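Local atomic coordinates of LbaCas13a H328A (C2c2) (Lachnospiraceae bacterium NK4A179, PDB entry 5WLH), a protein that binds a CRISPR RNA guide as a Cas13a effector and probably cleaves RNA, with a preference for adenosine, once the guide has paired with its target. Residues S485-E490 with T942-N947. Residues are numbered along the deposited sequence; the frame is centred on the assembly and turned at random.
With nucleotides of chain B.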
ATOM      1  N   SER A 485      16.490  15.751   5.927  1.00 23.29           N
ATOM      2  CA  SER A 485      15.345  15.973   6.797  1.00 21.36           C
ATOM      3  C   SER A 485      14.278  14.918   6.543  1.00 20.78           C
ATOM      4  O   SER A 485      14.272  14.232   5.518  1.00 21.43           O
ATOM      5  CB  SER A 485      14.748  17.363   6.565  1.00 22.68           C
ATOM      6  OG  SER A 485      13.990  17.363   5.351  1.00 23.18           O
ATOM      7  N   SER A 486      13.342  14.812   7.480  1.00 20.38           N
ATOM      8  CA  SER A 486      12.229  13.901   7.246  1.00 20.59           C
ATOM      9  C   SER A 486      11.392  14.354   6.054  1.00 18.66           C
ATOM     10  O   SER A 486      10.911  13.525   5.286  1.00 18.02           O
ATOM     11  CB  SER A 486      11.378  13.755   8.510  1.00 19.72           C
ATOM     12  OG  SER A 486      10.943  15.013   8.996  1.00 21.12           O
ATOM     13  N   PHE A 487      11.244  15.671   5.853  1.00 17.21           N
ATOM     14  CA  PHE A 487      10.497  16.159   4.699  1.00 17.66           C
ATOM     15  C   PHE A 487      11.141  15.692   3.398  1.00 17.95           C
ATOM     16  O   PHE A 487      10.435  15.383   2.428  1.00 19.19           O
ATOM     17  CB  PHE A 487      10.427  17.691   4.721  1.00 15.64           C
ATOM     18  CG  PHE A 487       9.834  18.239   5.977  1.00 17.87           C
ATOM     19  CD1 PHE A 487       8.458  18.224   6.166  1.00 22.08           C
ATOM     20  CD2 PHE A 487      10.641  18.747   6.973  1.00 21.55           C
ATOM     21  CE1 PHE A 487       7.886  18.718   7.340  1.00 20.07           C
ATOM     22  CE2 PHE A 487      10.090  19.245   8.146  1.00 25.51           C
ATOM     23  CZ  PHE A 487       8.704  19.249   8.323  1.00 22.70           C
ATOM     24  N   ASP A 488      12.484  15.661   3.356  1.00 17.72           N
ATOM     25  CA  ASP A 488      13.189  15.164   2.172  1.00 21.07           C
ATOM     26  C   ASP A 488      12.721  13.763   1.812  1.00 19.05           C
ATOM     27  O   ASP A 488      12.515  13.438   0.636  1.00 18.81           O
ATOM     28  CB  ASP A 488      14.708  15.128   2.416  1.00 22.72           C
ATOM     29  CG  ASP A 488      15.334  16.503   2.488  1.00 25.49           C
ATOM     30  OD1 ASP A 488      14.828  17.424   1.836  1.00 23.03           O
ATOM     31  OD2 ASP A 488      16.354  16.643   3.180  1.00 25.49           O
ATOM     32  N   TYR A 489      12.605  12.900   2.821  1.00 19.08           N
ATOM     33  CA  TYR A 489      12.201  11.524   2.552  1.00 17.72           C
ATOM     34  C   TYR A 489      10.719  11.423   2.232  1.00 16.51           C
ATOM     35  O   TYR A 489      10.305  10.521   1.495  1.00 19.43           O
ATOM     36  CB  TYR A 489      12.575  10.643   3.737  1.00 16.09           C
ATOM     37  CG  TYR A 489      13.943   9.989   3.574  1.00 18.20           C
ATOM     38  CD1 TYR A 489      14.955  10.618   2.861  1.00 19.36           C
ATOM     39  CD2 TYR A 489      14.206   8.751   4.140  1.00 19.11           C
ATOM     40  CE1 TYR A 489      16.207  10.007   2.704  1.00 24.94           C
ATOM     41  CE2 TYR A 489      15.450   8.133   4.003  1.00 16.57           C
ATOM     42  CZ  TYR A 489      16.438   8.767   3.284  1.00 22.33           C
ATOM     43  OH  TYR A 489      17.647   8.146   3.155  1.00 21.83           O
ATOM     44  N   GLU A 490       9.893  12.317   2.778  1.00 15.54           N
ATOM     45  CA  GLU A 490       8.506  12.350   2.336  1.00 19.77           C
ATOM     46  C   GLU A 490       8.424  12.628   0.834  1.00 19.68           C
ATOM     47  O   GLU A 490       7.660  11.976   0.111  1.00 16.70           O
ATOM     48  CB  GLU A 490       7.733  13.397   3.135  1.00 20.46           C
ATOM     49  CG  GLU A 490       7.544  13.036   4.595  1.00 18.95           C
ATOM     50  CD  GLU A 490       6.575  13.977   5.258  1.00 20.33           C
ATOM     51  OE1 GLU A 490       5.370  13.627   5.359  1.00 22.94           O
ATOM     52  OE2 GLU A 490       7.028  15.083   5.642  1.00 20.52           O
ATOM     53  N   THR A 942       7.259  25.026   9.326  1.00 20.25           N
ATOM     54  CA  THR A 942       8.299  24.751  10.305  1.00 20.40           C
ATOM     55  C   THR A 942       9.616  25.426   9.990  1.00 21.65           C
ATOM     56  O   THR A 942      10.583  25.223  10.727  1.00 24.84           O
ATOM     57  CB  THR A 942       8.544  23.247  10.435  1.00 24.73           C
ATOM     58  OG1 THR A 942       9.038  22.731   9.197  1.00 26.30           O
ATOM     59  CG2 THR A 942       7.271  22.555  10.814  1.00 20.63           C
ATOM     60  N   GLY A 943       9.665  26.205   8.921  1.00 22.17           N
ATOM     61  CA  GLY A 943      10.880  26.907   8.558  1.00 22.26           C
ATOM     62  C   GLY A 943      12.004  25.992   8.151  1.00 25.18           C
ATOM     63  O   GLY A 943      13.177  26.315   8.364  1.00 25.17           O
ATOM     64  N   THR A 944      11.676  24.853   7.552  1.00 21.84           N
ATOM     65  CA  THR A 944      12.678  23.876   7.170  1.00 21.41           C
ATOM     66  C   THR A 944      13.072  24.135   5.725  1.00 23.76           C
ATOM     67  O   THR A 944      12.215  24.081   4.835  1.00 22.35           O
ATOM     68  CB  THR A 944      12.141  22.452   7.341  1.00 25.27           C
ATOM     69  OG1 THR A 944      11.689  22.282   8.691  1.00 26.46           O
ATOM     70  CG2 THR A 944      13.232  21.424   7.055  1.00 25.25           C
ATOM     71  N   GLU A 945      14.346  24.468   5.508  1.00 26.83           N
ATOM     72  CA  GLU A 945      14.887  24.567   4.160  1.00 31.89           C
ATOM     73  C   GLU A 945      14.653  23.268   3.427  1.00 30.36           C
ATOM     74  O   GLU A 945      14.910  22.189   3.964  1.00 27.27           O
ATOM     75  CB  GLU A 945      16.396  24.832   4.174  1.00 43.20           C
ATOM     76  CG  GLU A 945      16.847  26.104   4.864  1.00 58.32           C
ATOM     77  CD  GLU A 945      17.393  25.832   6.260  1.00 72.10           C
ATOM     78  OE1 GLU A 945      18.577  26.171   6.502  1.00 76.38           O
ATOM     79  OE2 GLU A 945      16.670  25.255   7.105  1.00 76.76           O
ATOM     80  N   ILE A 946      14.227  23.369   2.179  1.00 26.77           N
ATOM     81  CA  ILE A 946      13.915  22.175   1.417  1.00 33.14           C
ATOM     82  C   ILE A 946      14.298  22.403  -0.038  1.00 35.85           C
ATOM     83  O   ILE A 946      13.867  23.380  -0.664  1.00 37.79           O
ATOM     84  CB  ILE A 946      12.435  21.776   1.573  1.00 36.44           C
ATOM     85  CG1 ILE A 946      12.211  20.343   1.119  1.00 35.46           C
ATOM     86  CG2 ILE A 946      11.481  22.768   0.910  1.00 35.95           C
ATOM     87  CD1 ILE A 946      10.986  19.736   1.736  1.00 30.62           C
ATOM     88  N   ASN A 947      15.158  21.539  -0.554  1.00 36.48           N
ATOM     89  CA  ASN A 947      15.506  21.590  -1.961  1.00 43.79           C
ATOM     90  C   ASN A 947      14.303  21.144  -2.776  1.00 49.27           C
ATOM     91  O   ASN A 947      13.730  20.076  -2.530  1.00 55.70           O
ATOM     92  CB  ASN A 947      16.720  20.706  -2.237  1.00 45.96           C
ATOM     93  CG  ASN A 947      17.080  20.652  -3.710  1.00 51.01           C
ATOM     94  OD1 ASN A 947      16.982  19.599  -4.345  1.00 52.82           O
ATOM     95  ND2 ASN A 947      17.501  21.786  -4.262  1.00 50.41           N
TER
ATOM     96  P     A B  26       5.882   7.408   5.800  1.00 22.34           P
ATOM     97  OP1   A B  26       5.848   6.374   4.736  1.00 24.87           O
ATOM     98  OP2   A B  26       5.626   7.096   7.223  1.00 25.06           O
ATOM     99  O5'   A B  26       7.293   8.128   5.734  1.00 22.22           O
ATOM    100  C5'   A B  26       7.951   8.399   4.499  1.00 22.92           C
ATOM    101  C4'   A B  26       9.438   8.482   4.732  1.00 25.15           C
ATOM    102  O4'   A B  26       9.721   9.675   5.515  1.00 25.47           O
ATOM    103  C3'   A B  26      10.001   7.314   5.531  1.00 25.99           C
ATOM    104  O3'   A B  26      11.360   7.110   5.164  1.00 25.22           O
ATOM    105  C2'   A B  26       9.928   7.839   6.961  1.00 25.39           C
ATOM    106  O2'   A B  26      10.766   7.191   7.893  1.00 27.34           O
ATOM    107  C1'   A B  26      10.283   9.315   6.764  1.00 22.39           C
ATOM    108  N9    A B  26       9.654  10.151   7.781  1.00 24.39           N
ATOM    109  C8    A B  26       8.408  10.720   7.717  1.00 23.82           C
ATOM    110  N7    A B  26       8.088  11.376   8.818  1.00 20.07           N
ATOM    111  C5    A B  26       9.194  11.218   9.626  1.00 19.73           C
ATOM    112  C6    A B  26       9.466  11.698  10.920  1.00 22.59           C
ATOM    113  N6    A B  26       8.572  12.432  11.600  1.00 23.14           N
ATOM    114  N1    A B  26      10.640  11.360  11.474  1.00 27.97           N
ATOM    115  C2    A B  26      11.512  10.616  10.768  1.00 26.77           C
ATOM    116  N3    A B  26      11.362  10.118   9.541  1.00 29.15           N
ATOM    117  C4    A B  26      10.170  10.467   9.017  1.00 24.29           C
ATOM    118  P     A B  25       3.261  10.278  10.071  1.00 25.78           P
ATOM    119  OP1   A B  25       3.525  11.739  10.221  1.00 28.47           O
ATOM    120  OP2   A B  25       2.412   9.578  11.061  1.00 24.24           O
ATOM    121  O5'   A B  25       2.632  10.069   8.631  1.00 24.81           O
ATOM    122  C5'   A B  25       2.429   8.772   8.088  1.00 28.67           C
ATOM    123  C4'   A B  25       2.856   8.721   6.646  1.00 24.50           C
ATOM    124  O4'   A B  25       1.900   9.442   5.819  1.00 23.02           O
ATOM    125  C3'   A B  25       4.226   9.338   6.351  1.00 21.33           C
ATOM    126  O3'   A B  25       4.870   8.554   5.355  1.00 21.76           O
ATOM    127  C2'   A B  25       3.876  10.678   5.724  1.00 19.32           C
ATOM    128  O2'   A B  25       4.873  11.195   4.865  1.00 20.07           O
ATOM    129  C1'   A B  25       2.611  10.315   4.962  1.00 20.70           C
ATOM    130  N9    A B  25       1.795  11.467   4.602  1.00 24.20           N
ATOM    131  C8    A B  25       1.665  12.649   5.290  1.00 28.09           C
ATOM    132  N7    A B  25       0.907  13.526   4.675  1.00 29.24           N
ATOM    133  C5    A B  25       0.531  12.871   3.512  1.00 24.84           C
ATOM    134  C6    A B  25      -0.275  13.263   2.437  1.00 28.28           C
ATOM    135  N6    A B  25      -0.860  14.462   2.381  1.00 26.84           N
ATOM    136  N1    A B  25      -0.444  12.393   1.421  1.00 27.90           N
ATOM    137  C2    A B  25       0.145  11.194   1.480  1.00 20.01           C
ATOM    138  N3    A B  25       0.932  10.718   2.447  1.00 19.14           N
ATOM    139  C4    A B  25       1.079  11.612   3.439  1.00 20.79           C
ATOM    140  P     U B  27      11.996   5.638   5.223  1.00 27.24           P
ATOM    141  OP1   U B  27      12.041   5.185   6.610  1.00 26.02           O
ATOM    142  OP2   U B  27      13.269   5.607   4.453  1.00 24.00           O
ATOM    143  O5'   U B  27      10.930   4.761   4.449  1.00 22.54           O
ATOM    144  C5'   U B  27      11.189   3.403   4.154  1.00 18.55           C
ATOM    145  C4'   U B  27       9.878   2.687   4.011  1.00 17.72           C
ATOM    146  O4'   U B  27       9.323   2.469   5.333  1.00 17.81           O
ATOM    147  C3'   U B  27       8.799   3.460   3.226  1.00 17.45           C
ATOM    148  O3'   U B  27       8.098   2.557   2.394  1.00 20.10           O
ATOM    149  C2'   U B  27       7.830   3.894   4.321  1.00 15.48           C
ATOM    150  O2'   U B  27       6.503   4.112   3.879  1.00 16.88           O
ATOM    151  C1'   U B  27       7.944   2.701   5.255  1.00 17.14           C
ATOM    152  N1    U B  27       7.343   2.842   6.586  1.00 17.60           N
ATOM    153  C2    U B  27       6.864   1.669   7.162  1.00 18.53           C
ATOM    154  O2    U B  27       7.009   0.580   6.642  1.00 17.59           O
ATOM    155  N3    U B  27       6.246   1.818   8.386  1.00 18.15           N
ATOM    156  C4    U B  27       6.060   3.009   9.055  1.00 20.52           C
ATOM    157  O4    U B  27       5.475   3.003  10.147  1.00 20.43           O
ATOM    158  C5    U B  27       6.556   4.169   8.372  1.00 21.30           C
ATOM    159  C6    U B  27       7.160   4.059   7.185  1.00 19.59           C
TER
HETATM  160  O   HOH W   1      14.578  19.479   3.845  1.00 30.59           O
HETATM  161  O   HOH W   2      14.678  17.151  -0.958  1.00 31.53           O
HETATM  162  O   HOH W   3      16.186  19.407   0.777  1.00 37.94           O
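At the N-terminus of helix 486-517, Phe487 packs against the loop that leaves helix 915-941, meeting Thr942, Thr944 and Ile946. Its ring presents CE2 to Thr944 OG1 at 3.5 Å and CZ to Thr942 OG1 at 3.6 Å, both obliquely, while Thr944 CG2 touches CD2. At the base of the side chain, Ile946 CD1 lies 3.7 Å from Phe487 CB, its CG1 being anti to the backbone N (chi1 -164°). With the ring cut back to an alanine here, a gap would probably open beside Thr942 and Thr944, since CD2, CE2 and CZ fill that space. The helix start is a capping box: Asp488 N donates to Ser485 OG (3.0 Å), and Ser485 N returns a straight bond to Asp488 OD2, reaching it from 40° above the carboxylate plane. The other carboxylate oxygen, OD1, faces the loop through water: one molecule donates to Asp488 OD1 at 2.6 Å and accepts from Asn947 N at 2.7 Å, and another joins Ser485 OG and OD1 to Glu945 O. The same helix turn borders the bound pre-crRNA, where O2' of A25 of chain B donates to Glu490 OE1 (2.5 Å), an oxygen also salt-bridged to Arg938 of helix 915-941.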